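Side-chain contacts in N-acetylglucosamine-specific lectin (Saxidomus purpuratus, PDB 6A7T), which binds N-acetylglucosamine through a C-type lectin domain whose carbohydrate recognition does not depend on calcium: residues 125-130 with 135-140; 98-103 with 111-116. All coordinates share one frame; numbering follows the deposited sequence.

Interaction 1 of 2, residues 125-130 with 135-140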
ATOM      1  N   MET A 125       7.501  -0.271  22.590  1.00 10.11           N
ATOM      2  CA  MET A 125       8.012   0.777  21.714  1.00 10.55           C
ATOM      3  C   MET A 125       6.960   1.853  21.428  1.00 10.85           C
ATOM      4  O   MET A 125       5.756   1.596  21.324  1.00 10.58           O
ATOM      5  CB  MET A 125       8.526   0.207  20.402  1.00 10.67           C
ATOM      6  CG  MET A 125       9.668  -0.843  20.573  1.00 10.83           C
ATOM      7  SD  MET A 125      10.105  -1.763  19.150  1.00 12.13           S
ATOM      8  CE  MET A 125      10.617  -0.418  18.070  1.00 13.24           C
ATOM      9  N   ASP A 126       7.495   3.050  21.234  1.00 11.15           N
ATOM     10  CA  ASP A 126       6.752   4.203  20.742  1.00 11.10           C
ATOM     11  C   ASP A 126       7.553   4.923  19.654  1.00 12.18           C
ATOM     12  O   ASP A 126       8.712   4.647  19.445  1.00 11.95           O
ATOM     13  CB  ASP A 126       6.349   5.115  21.895  1.00 11.90           C
ATOM     14  CG  ASP A 126       7.459   5.775  22.693  1.00 13.02           C
ATOM     15  OD1 ASP A 126       8.572   5.838  22.182  1.00 14.56           O
ATOM     16  OD2 ASP A 126       7.127   6.277  23.787  1.00 13.55           O
ATOM     17  N   TYR A 127       6.871   5.798  18.905  1.00 10.09           N
ATOM     18  CA  TYR A 127       7.508   6.978  18.267  1.00  9.54           C
ATOM     19  C   TYR A 127       7.528   8.032  19.356  1.00  9.48           C
ATOM     20  O   TYR A 127       6.518   8.275  19.977  1.00 10.35           O
ATOM     21  CB  TYR A 127       6.712   7.483  17.057  1.00  9.03           C
ATOM     22  CG  TYR A 127       7.030   6.778  15.776  1.00  8.94           C
ATOM     23  CD1 TYR A 127       8.029   7.195  14.904  1.00  9.28           C
ATOM     24  CD2 TYR A 127       6.302   5.649  15.407  1.00  8.71           C
ATOM     25  CE1 TYR A 127       8.298   6.523  13.724  1.00 10.24           C
ATOM     26  CE2 TYR A 127       6.604   4.935  14.264  1.00  9.19           C
ATOM     27  CZ  TYR A 127       7.596   5.367  13.396  1.00  9.96           C
ATOM     28  OH  TYR A 127       7.885   4.655  12.260  1.00 11.78           O
ATOM     29  N   LEU A 128       8.663   8.718  19.520  1.00 11.13           N
ATOM     30  CA  LEU A 128       8.797   9.777  20.497  1.00 11.83           C
ATOM     31  C   LEU A 128       9.402  11.005  19.816  1.00 12.10           C
ATOM     32  O   LEU A 128      10.256  10.825  18.936  1.00 11.82           O
ATOM     33  CB  LEU A 128       9.768   9.279  21.578  1.00 13.45           C
ATOM     34  CG  LEU A 128      10.178  10.275  22.659  1.00 13.64           C
ATOM     35  CD1 LEU A 128       9.023  10.761  23.517  1.00 13.68           C
ATOM     36  CD2 LEU A 128      11.293   9.691  23.530  1.00 14.57           C
ATOM     37  N   ASN A 129       8.951  12.174  20.268  1.00 12.54           N
ATOM     38  CA  ASN A 129       9.558  13.460  19.892  1.00 13.65           C
ATOM     39  C   ASN A 129       9.996  14.163  21.164  1.00 13.18           C
ATOM     40  O   ASN A 129       9.199  14.812  21.845  1.00 13.99           O
ATOM     41  CB  ASN A 129       8.555  14.278  19.099  1.00 13.35           C
ATOM     42  CG  ASN A 129       9.147  15.569  18.599  1.00 15.72           C
ATOM     43  OD1 ASN A 129      10.292  15.586  18.158  1.00 17.71           O
ATOM     44  ND2 ASN A 129       8.337  16.604  18.647  1.00 18.31           N
ATOM     45  N   TYR A 130      11.264  13.983  21.508  1.00 16.32           N
ATOM     46  CA  TYR A 130      11.802  14.588  22.714  1.00 17.29           C
ATOM     47  C   TYR A 130      13.333  14.631  22.637  1.00 19.77           C
ATOM     48  O   TYR A 130      14.020  13.625  22.437  1.00 18.76           O
ATOM     49  CB  TYR A 130      11.316  13.878  23.982  1.00 19.30           C
ATOM     50  CG  TYR A 130      11.771  14.545  25.262  1.00 19.71           C
ATOM     51  CD1 TYR A 130      11.438  15.858  25.542  1.00 21.17           C
ATOM     52  CD2 TYR A 130      12.580  13.877  26.164  1.00 21.90           C
ATOM     53  CE1 TYR A 130      11.878  16.487  26.693  1.00 22.63           C
ATOM     54  CE2 TYR A 130      13.027  14.488  27.324  1.00 23.79           C
ATOM     55  CZ  TYR A 130      12.685  15.799  27.586  1.00 24.99           C
ATOM     56  OH  TYR A 130      13.127  16.406  28.736  1.00 27.78           O
ATOM     57  N   TRP A 135      10.828  12.061  16.359  1.00 14.58           N
ATOM     58  CA  TRP A 135       9.871  11.160  15.762  1.00 14.28           C
ATOM     59  C   TRP A 135      10.568   9.873  15.298  1.00 12.86           C
ATOM     60  O   TRP A 135      10.543   9.479  14.162  1.00 11.91           O
ATOM     61  CB  TRP A 135       9.030  11.851  14.680  1.00 14.70           C
ATOM     62  CG  TRP A 135       8.071  12.854  15.238  1.00 15.69           C
ATOM     63  CD1 TRP A 135       8.008  14.180  14.898  1.00 16.60           C
ATOM     64  CD2 TRP A 135       7.087  12.658  16.266  1.00 15.77           C
ATOM     65  NE1 TRP A 135       7.009  14.791  15.597  1.00 19.32           N
ATOM     66  CE2 TRP A 135       6.443  13.902  16.460  1.00 16.09           C
ATOM     67  CE3 TRP A 135       6.656  11.556  17.022  1.00 14.89           C
ATOM     68  CZ2 TRP A 135       5.382  14.059  17.346  1.00 15.43           C
ATOM     69  CZ3 TRP A 135       5.635  11.726  17.927  1.00 16.11           C
ATOM     70  CH2 TRP A 135       5.037  12.975  18.121  1.00 15.51           C
ATOM     71  N   GLN A 136      11.222   9.226  16.274  1.00 14.17           N
ATOM     72  CA  GLN A 136      11.921   7.956  16.088  1.00 14.19           C
ATOM     73  C   GLN A 136      11.514   7.056  17.257  1.00 12.00           C
ATOM     74  O   GLN A 136      10.914   7.513  18.261  1.00 13.87           O
ATOM     75  CB  GLN A 136      13.433   8.203  16.035  1.00 17.98           C
ATOM     76  CG  GLN A 136      13.885   8.916  14.775  1.00 17.92           C
ATOM     77  CD  GLN A 136      15.303   9.414  14.938  1.00 19.75           C
ATOM     78  OE1 GLN A 136      15.635  10.167  15.852  1.00 23.09           O
ATOM     79  NE2 GLN A 136      16.148   8.913  14.080  1.00 18.96           N
ATOM     80  N   TRP A 137      11.934   5.804  17.201  1.00 12.78           N
ATOM     81  CA  TRP A 137      11.457   4.853  18.221  1.00 13.07           C
ATOM     82  C   TRP A 137      12.221   4.983  19.546  1.00 14.83           C
ATOM     83  O   TRP A 137      13.422   5.262  19.543  1.00 15.45           O
ATOM     84  CB  TRP A 137      11.503   3.409  17.713  1.00 12.51           C
ATOM     85  CG  TRP A 137      10.982   3.159  16.355  1.00 12.25           C
ATOM     86  CD1 TRP A 137       9.964   3.801  15.714  1.00 11.32           C
ATOM     87  CD2 TRP A 137      11.403   2.106  15.491  1.00 11.19           C
ATOM     88  NE1 TRP A 137       9.787   3.267  14.493  1.00 11.82           N
ATOM     89  CE2 TRP A 137      10.660   2.221  14.316  1.00 11.57           C
ATOM     90  CE3 TRP A 137      12.388   1.111  15.567  1.00 11.85           C
ATOM     91  CZ2 TRP A 137      10.821   1.381  13.230  1.00 12.80           C
ATOM     92  CZ3 TRP A 137      12.583   0.315  14.464  1.00 12.03           C
ATOM     93  CH2 TRP A 137      11.787   0.393  13.343  1.00 13.17           C
ATOM     94  N   ASN A 138      11.508   4.839  20.682  1.00 13.95           N
ATOM     95  CA  ASN A 138      12.055   4.805  22.031  1.00 13.95           C
ATOM     96  C   ASN A 138      11.439   3.598  22.761  1.00 14.56           C
ATOM     97  O   ASN A 138      10.312   3.159  22.412  1.00 14.81           O
ATOM     98  CB  ASN A 138      11.687   6.028  22.862  1.00 14.59           C
ATOM     99  CG  ASN A 138      12.393   6.061  24.185  1.00 16.55           C
ATOM    100  OD1 ASN A 138      13.560   5.721  24.215  1.00 18.45           O
ATOM    101  ND2 ASN A 138      11.695   6.433  25.253  1.00 18.88           N
ATOM    102  N   ASP A 139      12.177   3.035  23.709  1.00 15.34           N
ATOM    103  CA  ASP A 139      11.731   1.906  24.557  1.00 15.51           C
ATOM    104  C   ASP A 139      11.298   2.444  25.914  1.00 14.87           C
ATOM    105  O   ASP A 139      12.061   3.165  26.587  1.00 15.24           O
ATOM    106  CB  ASP A 139      12.874   0.900  24.754  1.00 15.51           C
ATOM    107  CG  ASP A 139      14.124   1.521  25.370  1.00 17.67           C
ATOM    108  OD1 ASP A 139      14.704   2.402  24.707  1.00 15.96           O
ATOM    109  OD2 ASP A 139      14.425   1.204  26.545  1.00 17.95           O
ATOM    110  N   HIS A 140      10.092   2.084  26.372  1.00 11.53           N
ATOM    111  CA  HIS A 140       9.538   2.490  27.614  1.00 12.52           C
ATOM    112  C   HIS A 140       9.265   1.213  28.423  1.00 14.12           C
ATOM    113  O   HIS A 140       8.688   0.266  27.897  1.00 14.18           O
ATOM    114  CB  HIS A 140       8.230   3.294  27.444  1.00 12.46           C
ATOM    115  CG  HIS A 140       7.671   3.830  28.717  1.00 13.01           C
ATOM    116  ND1 HIS A 140       8.274   4.893  29.390  1.00 14.14           N
ATOM    117  CD2 HIS A 140       6.539   3.560  29.417  1.00 13.65           C
ATOM    118  CE1 HIS A 140       7.549   5.218  30.439  1.00 15.37           C
ATOM    119  NE2 HIS A 140       6.494   4.396  30.504  1.00 14.91           N
TER
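M125 sends its thioether chain toward the indole of W137. The bend at the last torsion (chi3 61°) turns the methyl back, and CE lies 3.4 Å from W137 CE3. D126 opposes N138 as a hydrogen-bonded antiparallel pair: D126 N gives to N138 O and N138 N to D126 O, both at 3.1 Å. Their side chains lie side by side on the face they share with L128 and Q136, with D126 OD1 3.2 Å from N138 CB. Y127 and W137 form the next, non-hydrogen-bonded pair, and their rings meet in a T-shaped stack, planes at 85°. The five-membered edge of W137 stands over the face of Y127, with W137 NE1 3.2 Å from Y127 CZ, while W135 O lies at the edge of the same phenol ring. Y127 OH is hydrogen-bonded to D71 of helix 68-78, which anchors the far end of the ring. L128 N donates to Q136 O at 2.8 Å; Q136 N returns a longer bond to L128 O. W135 and Q136 both face L128, a G1 beta bulge. The methyl L128 CD2 rests 3.7 Å from N138 CB. N129 closes the contact by laying CB over the six-membered ring of W135, a CH-pi contact of 3.5 Å to the centroid, with its amide stacked 23° from the ring plane. Backbone bonds thus hold the hairpin 124-130/136-140, and the rings of Y127, W135 and W137 pack against it. N138 OD1 accepts from R117 NE; since both residues belong to the N-acetylglucosamine site, the strand pairing that fixes the N138 backbone probably helps to place its amide for the sugar.

Interaction 2 of 2, residues 98-103 with 111-116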
ATOM      1  N   SER A  98      14.993 -12.603  23.111  1.00 21.34           N
ATOM      2  CA  SER A  98      15.810 -11.676  23.903  1.00 22.00           C
ATOM      3  C   SER A  98      16.165 -10.449  23.049  1.00 19.82           C
ATOM      4  O   SER A  98      17.313 -10.009  22.955  1.00 18.15           O
ATOM      5  CB  SER A  98      17.045 -12.367  24.473  1.00 31.69           C
ATOM      6  OG  SER A  98      17.281 -12.030  25.847  1.00 41.76           O
ATOM      7  N   GLU A  99      15.148  -9.879  22.414  1.00 17.28           N
ATOM      8  CA  GLU A  99      15.312  -8.669  21.705  1.00 17.15           C
ATOM      9  C   GLU A  99      13.944  -8.079  21.407  1.00 16.11           C
ATOM     10  O   GLU A  99      12.973  -8.738  21.555  1.00 14.64           O
ATOM     11  CB  GLU A  99      16.029  -8.903  20.381  1.00 17.76           C
ATOM     12  CG  GLU A  99      15.310  -9.737  19.371  1.00 20.82           C
ATOM     13  CD  GLU A  99      16.206 -10.179  18.230  1.00 26.39           C
ATOM     14  OE1 GLU A  99      17.437 -10.047  18.385  1.00 35.00           O
ATOM     15  OE2 GLU A  99      15.690 -10.590  17.179  1.00 27.36           O
ATOM     16  N   TYR A 100      13.938  -6.858  20.888  1.00 13.57           N
ATOM     17  CA  TYR A 100      12.710  -6.267  20.414  1.00 12.61           C
ATOM     18  C   TYR A 100      12.272  -6.929  19.092  1.00 11.06           C
ATOM     19  O   TYR A 100      13.027  -7.150  18.128  1.00 11.93           O
ATOM     20  CB  TYR A 100      12.857  -4.726  20.363  1.00 11.84           C
ATOM     21  CG  TYR A 100      12.961  -4.081  21.713  1.00 11.42           C
ATOM     22  CD1 TYR A 100      11.836  -3.700  22.427  1.00 10.40           C
ATOM     23  CD2 TYR A 100      14.199  -3.827  22.305  1.00 10.33           C
ATOM     24  CE1 TYR A 100      11.902  -3.126  23.679  1.00 11.12           C
ATOM     25  CE2 TYR A 100      14.289  -3.262  23.560  1.00 11.13           C
ATOM     26  CZ  TYR A 100      13.146  -2.949  24.281  1.00 10.08           C
ATOM     27  OH  TYR A 100      13.137  -2.442  25.534  1.00 13.29           O
ATOM     28  N   ARG A 101      10.964  -7.224  19.012  1.00 10.96           N
ATOM     29  CA  ARG A 101      10.297  -7.791  17.870  1.00 11.73           C
ATOM     30  C   ARG A 101       8.953  -7.061  17.653  1.00 10.84           C
ATOM     31  O   ARG A 101       8.369  -6.528  18.590  1.00 11.40           O
ATOM     32  CB  ARG A 101       9.997  -9.281  18.095  1.00 14.04           C
ATOM     33  CG  ARG A 101      11.210 -10.142  18.426  1.00 15.43           C
ATOM     34  CD  ARG A 101      12.155 -10.315  17.269  1.00 17.71           C
ATOM     35  NE  ARG A 101      11.640 -11.199  16.237  1.00 18.38           N
ATOM     36  CZ  ARG A 101      12.358 -12.130  15.597  1.00 17.74           C
ATOM     37  NH1 ARG A 101      13.661 -12.177  15.788  1.00 21.51           N
ATOM     38  NH2 ARG A 101      11.751 -12.995  14.788  1.00 19.74           N
ATOM     39  N   TRP A 102       8.500  -7.063  16.417  1.00 12.89           N
ATOM     40  CA  TRP A 102       7.144  -6.619  16.126  1.00 11.74           C
ATOM     41  C   TRP A 102       6.168  -7.613  16.738  1.00 12.41           C
ATOM     42  O   TRP A 102       6.491  -8.763  16.930  1.00 11.60           O
ATOM     43  CB  TRP A 102       6.911  -6.465  14.627  1.00 12.41           C
ATOM     44  CG  TRP A 102       7.798  -5.430  14.015  1.00 11.73           C
ATOM     45  CD1 TRP A 102       8.717  -5.621  13.026  1.00 12.49           C
ATOM     46  CD2 TRP A 102       7.852  -4.037  14.337  1.00 11.39           C
ATOM     47  NE1 TRP A 102       9.355  -4.448  12.701  1.00 13.00           N
ATOM     48  CE2 TRP A 102       8.857  -3.467  13.512  1.00 13.12           C
ATOM     49  CE3 TRP A 102       7.179  -3.222  15.261  1.00 11.79           C
ATOM     50  CZ2 TRP A 102       9.159  -2.111  13.569  1.00 11.99           C
ATOM     51  CZ3 TRP A 102       7.518  -1.895  15.348  1.00 10.92           C
ATOM     52  CH2 TRP A 102       8.515  -1.355  14.517  1.00 11.46           C
ATOM     53  N   ILE A 103       4.950  -7.146  16.998  1.00 11.93           N
ATOM     54  CA  ILE A 103       4.000  -7.985  17.753  1.00 13.02           C
ATOM     55  C   ILE A 103       3.467  -9.166  16.930  1.00 13.76           C
ATOM     56  O   ILE A 103       2.905 -10.074  17.539  1.00 15.00           O
ATOM     57  CB  ILE A 103       2.844  -7.159  18.320  1.00 13.13           C
ATOM     58  CG1 ILE A 103       2.117  -6.410  17.212  1.00 14.64           C
ATOM     59  CG2 ILE A 103       3.329  -6.290  19.478  1.00 13.56           C
ATOM     60  CD1 ILE A 103       0.751  -5.901  17.636  1.00 16.48           C
ATOM     61  N   ASN A 111      15.926  -0.045  10.850  1.00 23.66           N
ATOM     62  CA  ASN A 111      16.372   0.609  12.100  1.00 27.89           C
ATOM     63  C   ASN A 111      15.794   2.037  12.201  1.00 24.48           C
ATOM     64  O   ASN A 111      16.376   2.996  11.754  1.00 24.44           O
ATOM     65  CB  ASN A 111      17.893   0.607  12.269  1.00 29.31           C
ATOM     66  CG  ASN A 111      18.339   1.165  13.608  1.00 32.99           C
ATOM     67  OD1 ASN A 111      17.530   1.523  14.463  1.00 30.47           O
ATOM     68  ND2 ASN A 111      19.647   1.239  13.826  1.00 35.98           N
ATOM     69  N   GLY A 112      14.627   2.157  12.831  1.00 21.22           N
ATOM     70  CA  GLY A 112      14.026   3.441  13.119  1.00 18.24           C
ATOM     71  C   GLY A 112      14.213   3.899  14.540  1.00 18.15           C
ATOM     72  O   GLY A 112      13.516   4.788  14.987  1.00 16.44           O
ATOM     73  N   TRP A 113      15.152   3.306  15.290  1.00 13.60           N
ATOM     74  CA  TRP A 113      15.361   3.712  16.648  1.00 16.30           C
ATOM     75  C   TRP A 113      15.959   5.116  16.696  1.00 15.75           C
ATOM     76  O   TRP A 113      16.734   5.431  15.818  1.00 18.44           O
ATOM     77  CB  TRP A 113      16.315   2.754  17.354  1.00 15.65           C
ATOM     78  CG  TRP A 113      15.730   1.394  17.595  1.00 15.80           C
ATOM     79  CD1 TRP A 113      15.922   0.268  16.861  1.00 16.22           C
ATOM     80  CD2 TRP A 113      14.825   1.048  18.644  1.00 13.50           C
ATOM     81  NE1 TRP A 113      15.243  -0.780  17.431  1.00 14.66           N
ATOM     82  CE2 TRP A 113      14.623  -0.342  18.553  1.00 15.25           C
ATOM     83  CE3 TRP A 113      14.338   1.728  19.756  1.00 14.98           C
ATOM     84  CZ2 TRP A 113      13.807  -1.018  19.448  1.00 12.05           C
ATOM     85  CZ3 TRP A 113      13.545   1.062  20.660  1.00 15.06           C
ATOM     86  CH2 TRP A 113      13.328  -0.318  20.520  1.00 13.64           C
ATOM     87  N   GLY A 114      15.641   5.862  17.758  1.00 17.60           N
ATOM     88  CA  GLY A 114      16.290   7.132  18.044  1.00 19.27           C
ATOM     89  C   GLY A 114      17.698   6.869  18.539  1.00 20.60           C
ATOM     90  O   GLY A 114      18.060   5.740  18.864  1.00 17.25           O
ATOM     91  N   PRO A 115      18.559   7.906  18.592  1.00 20.34           N
ATOM     92  CA  PRO A 115      19.950   7.655  18.947  1.00 21.73           C
ATOM     93  C   PRO A 115      20.051   6.964  20.318  1.00 19.86           C
ATOM     94  O   PRO A 115      19.397   7.369  21.236  1.00 18.50           O
ATOM     95  CB  PRO A 115      20.544   9.070  18.974  1.00 21.07           C
ATOM     96  CG  PRO A 115      19.581   9.968  18.211  1.00 22.90           C
ATOM     97  CD  PRO A 115      18.215   9.313  18.330  1.00 21.21           C
ATOM     98  N   ASN A 116      20.929   5.961  20.433  1.00 22.90           N
ATOM     99  CA  ASN A 116      21.256   5.294  21.704  1.00 23.59           C
ATOM    100  C   ASN A 116      20.006   4.648  22.332  1.00 20.19           C
ATOM    101  O   ASN A 116      19.829   4.706  23.577  1.00 23.06           O
ATOM    102  CB  ASN A 116      21.941   6.254  22.662  1.00 25.95           C
ATOM    103  CG  ASN A 116      23.125   6.919  21.984  1.00 29.23           C
ATOM    104  OD1 ASN A 116      23.975   6.236  21.413  1.00 36.07           O
ATOM    105  ND2 ASN A 116      23.130   8.241  21.969  1.00 28.77           N
TER
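Y100 and W113 meet with their side chains crossed at about a right angle, the edge of the indole directed at the face of the phenol ring. The planes are inclined at 68°, so this edge-to-face pair falls short of a perpendicular T, and the centroids of the phenol and the six-membered indole ring stand 5.2 Å apart. The touching edge is the outer benzo edge. W113 CZ2 comes 3.9 Å from Y100 CG and is equally close to Y100 CB. Its neighbour W113 CH2 sits 4.0 Å from Y100 CD2, over the phenol face but displaced from the middle toward the rim. Y100 CB and CG in turn lie at the indole's edge, near its plane. W113 therefore touches the root of the tyrosine, while the hydroxyl projects beyond the contact and bonds to A120 O. Both CG atoms lie anti to their own carbonyl carbons (chi1 -69° in each), which brings the two rings together although the CA atoms are 11.0 Å apart.

The loop supporting W113 has its own brace: W113 N donates to N111 OD1 at 3.1 Å, forming an Asx turn. The same oxygen lies at the edge of the W113 indole, in its plane.

Within this chain, strand 99-102 is an outermost strand of its antiparallel sheet and pairs with strand 86-94, whose W93 packs edge-to-face with Y100. P118 touches both Y100 and W113, and M125 of strand 124-130 also reaches both. The aromatic pair thus joins strand 99-102 to the long loop that leads onward to strand 124-130.

Overall arrangement
Interactions 1 and 2, centres about 10 Å apart, reach the same antiparallel sheet and meet directly. W137 of interaction 1 makes probable backbone hydrogen bonds to the 111-116 loop, W137 N to G112 O and W137 O to G114 N, both 2.9 Å. Its indole packs edge-to-face with W113 and W102, so the aromatic cluster runs from Y127 into interaction 2. M125 CE lies 3.5 Å from W113 CZ2, and D139 CB lies 3.4 Å from Y100 OH. No sugar is bound to this chain in the model; its site includes N138, H140 and R117, the last with its side chain about 4 Å from that of W113. D139 and D119 belong to a second calcium site, also empty here.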